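Local coordinates for phiAB6 tailspike (Unidentified phage, PDB 5JS4), which fragments the exopolysaccharide of Acinetobacter baumannii, acting as the trimeric, beta-helical tailspike of the phage, at residues Gly482-Tyr487 with Leu512-Tyr517; Arg591-Tyr596 with Phe606-Met611; Ile629-Thr634 with Leu705-Arg710; Gly674-Glu679 with Gly693-Trp698. All coordinates share one frame; numbering follows the deposited sequence.

In the fold
The four contacts follow the trimer from the beta-helix to its C-terminal end. Contact 1 comes first along the chain, at a flank of the beta-helix, about 43 Å from contact 2, 59 Å from contact 3 and 58 Å from contact 4, between centres. Contact 2 joins strands 591-597 and 602-615 of an antiparallel sheet that also holds strand 708-715, onto which 705-710 of contact 3 leads. Contact 4 is nested within the loop closed by contact 3; their centres are about 12 Å apart, joined by an E632-K695 salt bridge and a probable backbone hydrogen bond from V706 N to W698 O. Contacts 2 and 4 both touch the second subunit, so this C-terminal region is a place of trimer association.

Contact 1. Residues Gly482-Tyr487 with Leu512-Tyr517; sequences GANSCY and LPTNNY
N484 and N515 face each other with CA atoms 4.6 Å apart, in two loops whose touching parts run about 35° from parallel and meet again at C486 and Y517. The first loop is a type II beta turn, G482 to S485. Both asparagines have the left-handed backbone conformation, and each offers its side-chain OD1 to the main-chain N-H of the other: N484 N to N515 OD1 is 2.7 Å, N515 N to N484 OD1 is 2.8 Å. In N484, CG stands beside its own backbone N (chi1 -79°), which turns the amide across toward the second loop. The two amides cross with planes 63° apart, so they do not stack. T514 OG1 lies 3.2 Å from N484 OD1, a weak bond at most. Farther along, C486 SG touches Y517 CB at 3.6 Å and lies obliquely over the ring, 4.2 Å from its centroid, while the Y517 hydroxyl bonds to V480 N. A water takes the N-H of C486 and donates to N516 O, bridging the backbones. N516 turns its amide back onto its own loop, OD1 accepting L512 N on a lone pair at 2.7 Å. The arrangement ties a long loop to the flank of the beta-helix at edge strand 486-487, beside the pocket where Y487, N531, A532 and G533 surround a bound malonate.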
loop_
_atom_site.group_PDB
_atom_site.type_symbol
_atom_site.label_atom_id
_atom_site.label_comp_id
_atom_site.label_asym_id
_atom_site.label_seq_id
_atom_site.Cartn_x
_atom_site.Cartn_y
_atom_site.Cartn_z
ATOM N N GLY A 482 24.654 6.886 -3.104
ATOM C CA GLY A 482 25.254 6.345 -4.325
ATOM C C GLY A 482 24.661 6.937 -5.595
ATOM O O GLY A 482 23.456 7.185 -5.670
ATOM N N ALA A 483 25.508 7.157 -6.599
ATOM C CA ALA A 483 25.060 7.693 -7.886
ATOM C C ALA A 483 24.163 6.681 -8.592
ATOM O O ALA A 483 24.543 5.521 -8.753
ATOM C CB ALA A 483 26.255 8.044 -8.760
ATOM N N ASN A 484 22.972 7.125 -9.003
ATOM C CA ASN A 484 21.958 6.247 -9.607
ATOM C C ASN A 484 21.681 4.988 -8.774
ATOM O O ASN A 484 21.342 3.929 -9.314
ATOM C CB ASN A 484 22.348 5.865 -11.045
ATOM C CG ASN A 484 22.046 6.964 -12.050
ATOM O OD1 ASN A 484 21.256 7.871 -11.788
ATOM N ND2 ASN A 484 22.670 6.877 -13.219
ATOM N N SER A 485 21.807 5.117 -7.454
ATOM C CA SER A 485 21.679 3.977 -6.551
ATOM C C SER A 485 20.352 3.964 -5.806
ATOM O O SER A 485 20.154 3.146 -4.911
ATOM C CB SER A 485 22.833 3.961 -5.552
ATOM O OG SER A 485 24.076 3.863 -6.225
ATOM N N CYS A 486 19.452 4.875 -6.169
ATOM C CA CYS A 486 18.074 4.832 -5.697
ATOM C C CYS A 486 17.195 4.529 -6.899
ATOM O O CYS A 486 17.006 5.383 -7.768
ATOM C CB CYS A 486 17.670 6.154 -5.050
ATOM S SG CYS A 486 15.994 6.132 -4.375
ATOM N N TYR A 487 16.679 3.306 -6.959
ATOM C CA TYR A 487 15.934 2.853 -8.129
ATOM C C TYR A 487 14.978 1.719 -7.790
ATOM O O TYR A 487 15.167 1.001 -6.807
ATOM C CB TYR A 487 16.906 2.402 -9.227
ATOM C CG TYR A 487 17.760 1.209 -8.853
ATOM C CD1 TYR A 487 17.324 -0.090 -9.102
ATOM C CD2 TYR A 487 19.008 1.377 -8.259
ATOM C CE1 TYR A 487 18.100 -1.186 -8.762
ATOM C CE2 TYR A 487 19.791 0.286 -7.913
ATOM C CZ TYR A 487 19.334 -0.993 -8.168
ATOM O OH TYR A 487 20.108 -2.080 -7.829
ATOM N N LEU A 512 15.612 14.987 -13.159
ATOM C CA LEU A 512 16.977 15.340 -13.524
ATOM C C LEU A 512 17.408 14.424 -14.663
ATOM O O LEU A 512 16.804 13.373 -14.867
ATOM C CB LEU A 512 17.901 15.114 -12.329
ATOM C CG LEU A 512 17.533 15.820 -11.028
ATOM C CD1 LEU A 512 18.379 15.275 -9.885
ATOM C CD2 LEU A 512 17.702 17.324 -11.167
ATOM N N PRO A 513 18.468 14.798 -15.399
ATOM C CA PRO A 513 18.966 13.888 -16.435
ATOM C C PRO A 513 19.547 12.587 -15.873
ATOM O O PRO A 513 19.608 11.583 -16.582
ATOM C CB PRO A 513 20.059 14.703 -17.144
ATOM C CG PRO A 513 20.370 15.842 -16.244
ATOM C CD PRO A 513 19.157 16.100 -15.411
ATOM N N THR A 514 19.974 12.619 -14.614
ATOM C CA THR A 514 20.522 11.445 -13.946
ATOM C C THR A 514 20.411 11.648 -12.433
ATOM O O THR A 514 20.146 12.758 -11.974
ATOM C CB THR A 514 21.987 11.196 -14.381
ATOM O OG1 THR A 514 22.389 9.868 -14.023
ATOM C CG2 THR A 514 22.938 12.218 -13.762
ATOM N N ASN A 515 20.604 10.574 -11.670
ATOM C CA ASN A 515 20.519 10.613 -10.204
ATOM C C ASN A 515 19.139 10.982 -9.654
ATOM O O ASN A 515 19.034 11.559 -8.574
ATOM C CB ASN A 515 21.588 11.549 -9.604
ATOM C CG ASN A 515 22.982 10.960 -9.654
ATOM O OD1 ASN A 515 23.159 9.747 -9.556
ATOM N ND2 ASN A 515 23.988 11.822 -9.791
ATOM N N ASN A 516 18.078 10.648 -10.382
ATOM C CA ASN A 516 16.742 10.710 -9.796
ATOM C C ASN A 516 16.608 9.617 -8.754
ATOM O O ASN A 516 17.266 8.579 -8.846
ATOM C CB ASN A 516 15.656 10.506 -10.846
ATOM C CG ASN A 516 15.660 11.580 -11.908
ATOM O OD1 ASN A 516 15.468 12.760 -11.614
ATOM N ND2 ASN A 516 15.869 11.178 -13.154
ATOM N N TYR A 517 15.762 9.854 -7.762
ATOM C CA TYR A 517 15.344 8.786 -6.863
ATOM C C TYR A 517 14.299 7.985 -7.629
ATOM O O TYR A 517 13.130 8.367 -7.708
ATOM C CB TYR A 517 14.789 9.344 -5.552
ATOM C CG TYR A 517 15.847 9.759 -4.542
ATOM C CD1 TYR A 517 17.052 10.336 -4.946
ATOM C CD2 TYR A 517 15.627 9.598 -3.178
ATOM C CE1 TYR A 517 18.008 10.721 -4.021
ATOM C CE2 TYR A 517 16.577 9.983 -2.249
ATOM C CZ TYR A 517 17.764 10.542 -2.675
ATOM O OH TYR A 517 18.712 10.933 -1.758
HETATM O O HOH W 1 19.586 7.412 -7.769
#

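Contact 2. Residues Arg591-Tyr596 with Phe606-Met611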
loop_
_atom_site.group_PDB
_atom_site.type_symbol
_atom_site.label_atom_id
_atom_site.label_comp_id
_atom_site.label_asym_id
_atom_site.label_seq_id
_atom_site.Cartn_x
_atom_site.Cartn_y
_atom_site.Cartn_z
ATOM N N ARG A 591 -3.821 11.077 -41.938
ATOM C CA ARG A 591 -4.143 11.680 -40.652
ATOM C C ARG A 591 -5.538 12.289 -40.737
ATOM O O ARG A 591 -5.770 13.214 -41.521
ATOM C CB ARG A 591 -3.121 12.752 -40.263
ATOM C CG ARG A 591 -3.278 13.277 -38.841
ATOM C CD ARG A 591 -2.809 12.251 -37.830
ATOM N NE ARG A 591 -2.826 12.685 -36.433
ATOM C CZ ARG A 591 -3.741 12.354 -35.525
ATOM N NH1 ARG A 591 -4.804 11.621 -35.842
ATOM N NH2 ARG A 591 -3.598 12.775 -34.275
ATOM N N LYS A 592 -6.461 11.738 -39.948
ATOM C CA LYS A 592 -7.859 12.166 -39.934
ATOM C C LYS A 592 -8.418 12.120 -38.521
ATOM O O LYS A 592 -7.876 11.437 -37.648
ATOM C CB LYS A 592 -8.720 11.244 -40.806
ATOM C CG LYS A 592 -8.396 11.254 -42.289
ATOM C CD LYS A 592 -9.081 10.109 -43.026
ATOM C CE LYS A 592 -10.596 10.220 -42.999
ATOM N NZ LYS A 592 -11.225 9.164 -43.844
ATOM N N TRP A 593 -9.520 12.844 -38.318
ATOM C CA TRP A 593 -10.307 12.773 -37.096
ATOM C C TRP A 593 -11.752 12.532 -37.508
ATOM O O TRP A 593 -12.322 13.310 -38.270
ATOM C CB TRP A 593 -10.175 14.065 -36.283
ATOM C CG TRP A 593 -8.787 14.265 -35.788
ATOM C CD1 TRP A 593 -8.281 13.898 -34.576
ATOM C CD2 TRP A 593 -7.703 14.833 -36.524
ATOM N NE1 TRP A 593 -6.943 14.231 -34.501
ATOM C CE2 TRP A 593 -6.565 14.801 -35.688
ATOM C CE3 TRP A 593 -7.584 15.367 -37.809
ATOM C CZ2 TRP A 593 -5.323 15.287 -36.103
ATOM C CZ3 TRP A 593 -6.345 15.854 -38.222
ATOM C CH2 TRP A 593 -5.234 15.807 -37.369
ATOM N N GLY A 594 -12.324 11.436 -37.026
ATOM C CA GLY A 594 -13.673 11.058 -37.395
ATOM C C GLY A 594 -14.726 11.936 -36.757
ATOM O O GLY A 594 -14.503 12.565 -35.719
ATOM N N THR A 595 -15.877 11.987 -37.411
ATOM C CA THR A 595 -17.070 12.564 -36.818
ATOM C C THR A 595 -18.280 11.805 -37.347
ATOM O O THR A 595 -18.139 10.863 -38.127
ATOM C CB THR A 595 -17.166 14.085 -37.067
ATOM O OG1 THR A 595 -18.321 14.598 -36.394
ATOM C CG2 THR A 595 -17.242 14.423 -38.547
ATOM N N TYR A 596 -19.465 12.200 -36.909
ATOM C CA TYR A 596 -20.685 11.537 -37.341
ATOM C C TYR A 596 -21.843 12.506 -37.216
ATOM O O TYR A 596 -21.932 13.259 -36.243
ATOM C CB TYR A 596 -20.955 10.285 -36.500
ATOM C CG TYR A 596 -21.934 9.336 -37.144
ATOM C CD1 TYR A 596 -23.300 9.452 -36.915
ATOM C CD2 TYR A 596 -21.495 8.331 -37.996
ATOM C CE1 TYR A 596 -24.200 8.586 -37.515
ATOM C CE2 TYR A 596 -22.385 7.460 -38.599
ATOM C CZ TYR A 596 -23.735 7.591 -38.356
ATOM O OH TYR A 596 -24.620 6.723 -38.959
ATOM N N PHE A 606 -12.433 15.061 -40.482
ATOM C CA PHE A 606 -11.587 16.227 -40.602
ATOM C C PHE A 606 -10.205 15.718 -41.008
ATOM O O PHE A 606 -9.782 14.653 -40.550
ATOM C CB PHE A 606 -11.527 16.942 -39.257
ATOM C CG PHE A 606 -12.885 17.253 -38.678
ATOM C CD1 PHE A 606 -13.708 18.186 -39.285
ATOM C CD2 PHE A 606 -13.340 16.603 -37.536
ATOM C CE1 PHE A 606 -14.961 18.469 -38.766
ATOM C CE2 PHE A 606 -14.589 16.890 -37.005
ATOM C CZ PHE A 606 -15.396 17.823 -37.624
ATOM N N TYR A 607 -9.509 16.491 -41.843
ATOM C CA TYR A 607 -8.294 16.030 -42.531
ATOM C C TYR A 607 -7.095 16.931 -42.278
ATOM O O TYR A 607 -7.220 18.155 -42.301
ATOM C CB TYR A 607 -8.534 15.985 -44.044
ATOM C CG TYR A 607 -9.577 14.981 -44.451
ATOM C CD1 TYR A 607 -10.926 15.219 -44.213
ATOM C CD2 TYR A 607 -9.220 13.789 -45.063
ATOM C CE1 TYR A 607 -11.890 14.297 -44.571
ATOM C CE2 TYR A 607 -10.181 12.861 -45.429
ATOM C CZ TYR A 607 -11.514 13.126 -45.176
ATOM O OH TYR A 607 -12.490 12.214 -45.515
ATOM N N ALA A 608 -5.936 16.310 -42.071
ATOM C CA ALA A 608 -4.655 17.013 -42.100
ATOM C C ALA A 608 -3.892 16.488 -43.317
ATOM O O ALA A 608 -3.261 15.441 -43.238
ATOM C CB ALA A 608 -3.872 16.768 -40.816
ATOM N N PRO A 609 -3.976 17.192 -44.458
ATOM C CA PRO A 609 -3.373 16.653 -45.681
ATOM C C PRO A 609 -1.857 16.741 -45.700
ATOM O O PRO A 609 -1.263 17.508 -44.942
ATOM C CB PRO A 609 -3.948 17.553 -46.777
ATOM C CG PRO A 609 -4.178 18.854 -46.090
ATOM C CD PRO A 609 -4.620 18.496 -44.698
ATOM N N MET A 610 -1.237 15.954 -46.570
ATOM C CA MET A 610 0.154 16.192 -46.919
ATOM C C MET A 610 0.221 17.481 -47.720
ATOM O O MET A 610 -0.624 17.727 -48.583
ATOM C CB MET A 610 0.723 15.040 -47.742
ATOM C CG MET A 610 0.965 13.790 -46.921
ATOM S SD MET A 610 1.639 12.419 -47.875
ATOM C CE MET A 610 0.163 11.758 -48.637
ATOM N N MET A 611 1.208 18.317 -47.409
ATOM C CA MET A 611 1.477 19.513 -48.196
ATOM C C MET A 611 2.885 19.419 -48.757
ATOM O O MET A 611 3.795 18.913 -48.102
ATOM C CB MET A 611 1.297 20.775 -47.354
ATOM C CG MET A 611 -0.110 20.888 -46.789
ATOM S SD MET A 611 -0.457 22.469 -46.003
ATOM C CE MET A 611 -0.945 23.447 -47.417
HETATM O O HOH W 2 -3.678 12.932 -44.373
#
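F606 and W593 form a hydrogen-bonded antiparallel pair: F606 N gives to W593 O at 2.8 Å and W593 N returns the bond to F606 O at 2.9 Å. F606 has the most surface buried here. Its CD2 lies 3.5 Å from W593 O, and its ring runs on to T595, CE2 meeting CB at 3.8 Å. W593 projects from the same face of the sheet, its CG beside the backbone N (chi1 -65°), and presents the rim of its indole to A608: CB sits in the ring plane, 3.7 Å from CZ3. Over one face of that indole lies the R591 guanidinium, which has a salt bridge to D584. On the other side of the sheet K592 runs alongside Y607, CE to CE2 3.6 Å, and the polar ends of both reach the C-terminal S719. The hairpin of strands 591-597 and 602-615 lies between strands 579-586 and 708-715, and W593 meets its counterparts in the second and third subunits edge to face.

Contact 3. Residues Ile629-Thr634 with Leu705-Arg710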
loop_
_atom_site.group_PDB
_atom_site.type_symbol
_atom_site.label_atom_id
_atom_site.label_comp_id
_atom_site.label_asym_id
_atom_site.label_seq_id
_atom_site.Cartn_x
_atom_site.Cartn_y
_atom_site.Cartn_z
ATOM N N ILE A 629 7.866 17.070 -56.349
ATOM C CA ILE A 629 7.315 17.707 -57.537
ATOM C C ILE A 629 8.453 18.045 -58.478
ATOM O O ILE A 629 9.418 18.698 -58.076
ATOM C CB ILE A 629 6.529 18.993 -57.212
ATOM C CG1 ILE A 629 5.493 18.714 -56.119
ATOM C CG2 ILE A 629 5.877 19.531 -58.481
ATOM C CD1 ILE A 629 4.657 19.913 -55.714
ATOM N N VAL A 630 8.334 17.600 -59.725
ATOM C CA VAL A 630 9.329 17.897 -60.747
ATOM C C VAL A 630 8.658 18.458 -61.989
ATOM O O VAL A 630 7.505 18.133 -62.293
ATOM C CB VAL A 630 10.161 16.655 -61.134
ATOM C CG1 VAL A 630 10.928 16.133 -59.930
ATOM C CG2 VAL A 630 9.284 15.563 -61.727
ATOM N N LYS A 631 9.389 19.298 -62.707
ATOM C CA LYS A 631 8.928 19.815 -63.979
ATOM C C LYS A 631 9.146 18.764 -65.060
ATOM O O LYS A 631 10.261 18.266 -65.239
ATOM C CB LYS A 631 9.670 21.100 -64.336
ATOM C CG LYS A 631 9.224 21.723 -65.647
ATOM C CD LYS A 631 10.006 22.984 -65.949
ATOM C CE LYS A 631 9.710 23.503 -67.341
ATOM N NZ LYS A 631 10.524 24.709 -67.654
ATOM N N GLU A 632 8.074 18.424 -65.766
ATOM C CA GLU A 632 8.137 17.497 -66.898
ATOM C C GLU A 632 8.397 18.247 -68.205
ATOM O O GLU A 632 9.235 17.843 -69.016
ATOM C CB GLU A 632 6.827 16.714 -66.994
ATOM C CG GLU A 632 6.730 15.781 -68.191
ATOM C CD GLU A 632 5.532 14.861 -68.101
ATOM O OE1 GLU A 632 5.580 13.904 -67.309
ATOM O OE2 GLU A 632 4.547 15.090 -68.824
ATOM N N SER A 633 7.653 19.326 -68.410
ATOM C CA SER A 633 7.779 20.171 -69.592
ATOM C C SER A 633 7.117 21.508 -69.264
ATOM O O SER A 633 6.628 21.688 -68.155
ATOM C CB SER A 633 7.114 19.510 -70.803
ATOM O OG SER A 633 5.718 19.357 -70.612
ATOM N N THR A 634 7.105 22.436 -70.215
ATOM C CA THR A 634 6.522 23.756 -69.970
ATOM C C THR A 634 5.100 23.615 -69.440
ATOM O O THR A 634 4.238 23.032 -70.093
ATOM C CB THR A 634 6.512 24.616 -71.244
ATOM O OG1 THR A 634 7.850 24.726 -71.747
ATOM C CG2 THR A 634 5.957 26.011 -70.959
ATOM N N LEU A 705 0.386 27.112 -71.793
ATOM C CA LEU A 705 1.146 26.509 -70.702
ATOM C C LEU A 705 2.229 27.468 -70.203
ATOM O O LEU A 705 2.935 28.086 -71.003
ATOM C CB LEU A 705 1.753 25.177 -71.148
ATOM C CG LEU A 705 0.706 24.070 -71.327
ATOM C CD1 LEU A 705 1.232 22.952 -72.214
ATOM C CD2 LEU A 705 0.260 23.522 -69.980
ATOM N N VAL A 706 2.325 27.600 -68.880
ATOM C CA VAL A 706 3.277 28.517 -68.232
ATOM C C VAL A 706 3.897 27.859 -67.009
ATOM O O VAL A 706 3.285 26.998 -66.390
ATOM C CB VAL A 706 2.616 29.837 -67.772
ATOM C CG1 VAL A 706 2.197 30.675 -68.963
ATOM C CG2 VAL A 706 1.445 29.583 -66.829
ATOM N N ASP A 707 5.104 28.296 -66.653
ATOM C CA ASP A 707 5.852 27.725 -65.537
ATOM C C ASP A 707 5.889 28.649 -64.327
ATOM O O ASP A 707 6.587 29.660 -64.346
ATOM C CB ASP A 707 7.290 27.432 -65.975
ATOM C CG ASP A 707 7.371 26.278 -66.937
ATOM O OD1 ASP A 707 6.815 25.210 -66.613
ATOM O OD2 ASP A 707 7.987 26.432 -68.014
ATOM N N PRO A 708 5.166 28.294 -63.252
ATOM C CA PRO A 708 5.370 29.040 -62.015
ATOM C C PRO A 708 6.787 28.843 -61.486
ATOM O O PRO A 708 7.434 27.841 -61.797
ATOM C CB PRO A 708 4.355 28.421 -61.044
ATOM C CG PRO A 708 3.351 27.733 -61.906
ATOM C CD PRO A 708 4.125 27.261 -63.102
ATOM N N HIS A 709 7.267 29.805 -60.716
ATOM C CA HIS A 709 8.532 29.651 -60.010
ATOM C C HIS A 709 8.357 28.735 -58.803
ATOM O O HIS A 709 9.231 27.930 -58.484
ATOM C CB HIS A 709 9.034 31.011 -59.548
ATOM C CG HIS A 709 10.495 31.037 -59.246
ATOM N ND1 HIS A 709 11.025 30.551 -58.074
ATOM C CD2 HIS A 709 11.539 31.498 -59.973
ATOM C CE1 HIS A 709 12.337 30.715 -58.091
ATOM N NE2 HIS A 709 12.672 31.288 -59.230
ATOM N N ARG A 710 7.211 28.861 -58.137
ATOM C CA ARG A 710 6.943 28.133 -56.907
ATOM C C ARG A 710 5.439 27.951 -56.755
ATOM O O ARG A 710 4.670 28.855 -57.070
ATOM C CB ARG A 710 7.524 28.899 -55.707
ATOM C CG ARG A 710 7.176 28.349 -54.330
ATOM C CD ARG A 710 7.930 29.096 -53.237
ATOM N NE ARG A 710 7.545 28.662 -51.894
ATOM C CZ ARG A 710 8.343 28.093 -50.989
ATOM N NH1 ARG A 710 9.630 27.856 -51.236
ATOM N NH2 ARG A 710 7.847 27.755 -49.806
#
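The D707 carboxylate meets K631 through OD2, which faces NZ at 3.1 Å in a salt bridge whose hydrogen bond is weak. Its other oxygen, OD1, accepts the N-H of G635 and a weak bond from the Y637 hydroxyl. K631 gets there by full extension: CG is trans to the backbone N (chi1 -179°), and the chain stays straight to NZ, crossing the aspartate side chain at about a right angle. The end of the lysine thus passes across the carboxylate, with CE close to both oxygens, 3.4 Å from OD1 and 3.5 Å from OD2, and NZ nearer OD2. T634 supplies an apolar neighbour, with its methyl CG2 3.6 Å from OD2. Beyond it T634 O rests against L705, 3.4 Å from CB and 3.7 Å from CD1, a contact of carbonyl with aliphatic carbon. The carboxylate receives both a charge from strand 627-633 and an N-H from the turn that follows, which would probably favour its ionised form, although the contact is at the surface. Strand 627-633, with a classic bulge at E632-S633, leads through this turn into strand 636-641, against which K631 and P708 pack at Y637. V706 bonds to the W698 backbone; the chain turns a corner at H709, and from R710 strand 708-715 runs between strands 602-615 and 654-661.

Contact 4. Residues Gly674-Glu679 with Gly693-Trp698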
loop_
_atom_site.group_PDB
_atom_site.type_symbol
_atom_site.label_atom_id
_atom_site.label_comp_id
_atom_site.label_asym_id
_atom_site.label_seq_id
_atom_site.Cartn_x
_atom_site.Cartn_y
_atom_site.Cartn_z
ATOM N N GLY A 674 -5.097 22.599 -63.872
ATOM C CA GLY A 674 -5.890 21.383 -63.961
ATOM C C GLY A 674 -4.973 20.238 -63.585
ATOM O O GLY A 674 -3.750 20.404 -63.553
ATOM N N ILE A 675 -5.550 19.079 -63.291
ATOM C CA ILE A 675 -4.748 17.918 -62.929
ATOM C C ILE A 675 -5.042 16.702 -63.801
ATOM O O ILE A 675 -6.027 16.653 -64.538
ATOM C CB ILE A 675 -4.877 17.550 -61.434
ATOM C CG1 ILE A 675 -6.341 17.385 -61.024
ATOM C CG2 ILE A 675 -4.193 18.604 -60.567
ATOM C CD1 ILE A 675 -6.518 16.636 -59.720
ATOM N N GLN A 676 -4.127 15.744 -63.721
ATOM C CA GLN A 676 -4.272 14.443 -64.368
ATOM C C GLN A 676 -3.596 13.420 -63.477
ATOM O O GLN A 676 -2.488 13.650 -63.002
ATOM C CB GLN A 676 -3.603 14.455 -65.734
ATOM C CG GLN A 676 -3.729 13.154 -66.511
ATOM C CD GLN A 676 -3.009 13.236 -67.832
ATOM O OE1 GLN A 676 -1.780 13.204 -67.871
ATOM N NE2 GLN A 676 -3.758 13.373 -68.918
ATOM N N MET A 677 -4.248 12.287 -63.248
ATOM C CA MET A 677 -3.677 11.284 -62.358
ATOM C C MET A 677 -2.572 10.503 -63.060
ATOM O O MET A 677 -2.569 10.375 -64.288
ATOM C CB MET A 677 -4.757 10.339 -61.842
ATOM C CG MET A 677 -5.921 11.037 -61.160
ATOM S SD MET A 677 -5.453 12.191 -59.853
ATOM C CE MET A 677 -4.764 11.056 -58.650
ATOM N N ILE A 678 -1.624 10.026 -62.261
ATOM C CA ILE A 678 -0.594 9.090 -62.709
ATOM C C ILE A 678 -0.958 7.727 -62.128
ATOM O O ILE A 678 -1.073 7.568 -60.914
ATOM C CB ILE A 678 0.812 9.521 -62.237
ATOM C CG1 ILE A 678 1.156 10.910 -62.781
ATOM C CG2 ILE A 678 1.858 8.508 -62.691
ATOM C CD1 ILE A 678 2.391 11.531 -62.170
ATOM N N GLU A 679 -1.148 6.743 -63.001
ATOM C CA GLU A 679 -1.573 5.416 -62.571
ATOM C C GLU A 679 -0.396 4.557 -62.112
ATOM O O GLU A 679 0.745 4.797 -62.495
ATOM C CB GLU A 679 -2.340 4.729 -63.704
ATOM C CG GLU A 679 -3.611 5.485 -64.075
ATOM C CD GLU A 679 -4.584 4.668 -64.899
ATOM O OE1 GLU A 679 -4.192 4.192 -65.991
ATOM O OE2 GLU A 679 -5.749 4.518 -64.460
ATOM N N GLY A 693 0.468 9.075 -58.246
ATOM C CA GLY A 693 0.619 10.510 -58.050
ATOM C C GLY A 693 -0.282 11.248 -59.017
ATOM O O GLY A 693 -1.297 10.710 -59.465
ATOM N N PHE A 694 0.078 12.483 -59.341
ATOM C CA PHE A 694 -0.706 13.277 -60.272
ATOM C C PHE A 694 0.138 14.373 -60.905
ATOM O O PHE A 694 1.169 14.779 -60.351
ATOM C CB PHE A 694 -1.965 13.859 -59.597
ATOM C CG PHE A 694 -1.689 14.727 -58.391
ATOM C CD1 PHE A 694 -1.527 14.162 -57.132
ATOM C CD2 PHE A 694 -1.641 16.111 -58.505
ATOM C CE1 PHE A 694 -1.296 14.957 -56.019
ATOM C CE2 PHE A 694 -1.410 16.910 -57.392
ATOM C CZ PHE A 694 -1.234 16.331 -56.151
ATOM N N LYS A 695 -0.298 14.809 -62.084
ATOM C CA LYS A 695 0.304 15.926 -62.789
ATOM C C LYS A 695 -0.511 17.181 -62.548
ATOM O O LYS A 695 -1.735 17.118 -62.432
ATOM C CB LYS A 695 0.369 15.659 -64.292
ATOM C CG LYS A 695 1.252 14.484 -64.681
ATOM C CD LYS A 695 1.450 14.430 -66.188
ATOM C CE LYS A 695 2.283 13.229 -66.612
ATOM N NZ LYS A 695 2.479 13.192 -68.088
ATOM N N VAL A 696 0.187 18.313 -62.474
ATOM C CA VAL A 696 -0.428 19.630 -62.413
ATOM C C VAL A 696 -0.043 20.378 -63.680
ATOM O O VAL A 696 1.140 20.443 -64.027
ATOM C CB VAL A 696 0.057 20.425 -61.188
ATOM C CG1 VAL A 696 -0.640 21.781 -61.118
ATOM C CG2 VAL A 696 -0.177 19.635 -59.913
ATOM N N PHE A 697 -1.045 20.920 -64.364
ATOM C CA PHE A 697 -0.873 21.699 -65.587
ATOM C C PHE A 697 -1.224 23.142 -65.264
ATOM O O PHE A 697 -2.286 23.399 -64.705
ATOM C CB PHE A 697 -1.822 21.212 -66.688
ATOM C CG PHE A 697 -1.546 19.812 -67.178
ATOM C CD1 PHE A 697 -1.830 18.709 -66.381
ATOM C CD2 PHE A 697 -1.035 19.600 -68.452
ATOM C CE1 PHE A 697 -1.588 17.421 -66.840
ATOM C CE2 PHE A 697 -0.799 18.315 -68.917
ATOM C CZ PHE A 697 -1.071 17.230 -68.106
ATOM N N TRP A 698 -0.340 24.071 -65.618
ATOM C CA TRP A 698 -0.550 25.497 -65.372
ATOM C C TRP A 698 -0.650 26.272 -66.676
ATOM O O TRP A 698 0.191 26.109 -67.560
ATOM C CB TRP A 698 0.615 26.075 -64.579
ATOM C CG TRP A 698 0.689 25.669 -63.147
ATOM C CD1 TRP A 698 1.549 24.769 -62.589
ATOM C CD2 TRP A 698 -0.109 26.177 -62.075
ATOM N NE1 TRP A 698 1.337 24.683 -61.236
ATOM C CE2 TRP A 698 0.317 25.534 -60.895
ATOM C CE3 TRP A 698 -1.145 27.116 -61.996
ATOM C CZ2 TRP A 698 -0.252 25.803 -59.650
ATOM C CZ3 TRP A 698 -1.713 27.378 -60.759
ATOM C CH2 TRP A 698 -1.269 26.727 -59.606
HETATM O O HOH W 3 0.229 13.722 -69.687
#
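Q676 and K695 form a hydrogen-bonded pair at the middle of a five-pair antiparallel ladder, with K695 N only 2.6 Å from Q676 O. At one end G674 and F697 exchange bonds; at the other I678 N binds G693 O, while the return bond from G693 N to I678 O is long and weak. Side chains of Q676 and K695 run next to each other, both extended, and one water joins their ends, donating to Q676 OE1 and accepting from K695 NZ, each at 2.8 Å. On this same face Q676 CB touches F697 CE1 at 3.8 Å, the amide turned nearly perpendicular to the ring, and I678 CD1 reaches K695 CG at 4.0 Å. The reverse face is apolar. I675 CG2 meets F694 CD2 at 4.1 Å and V696 CG2 at 4.2 Å, and M677, bent at chi2 and chi3, brings SD to 3.9 Å from F694 CB. With CG lodged between its backbone N and carbonyl carbon (chi1 58°), F694 turns its ring toward I654 and F715. Outside this shell, the backbones of I675 and M677 are hydrogen-bonded to the second subunit. The chemistry differs by face: I675, M677, F694 and V696 pack apolar surface on I654 and, through I675, on L660 of the second subunit, whereas the Q676/K695 face is mixed, its polar ends held by the water, E632 and G666 of the second subunit.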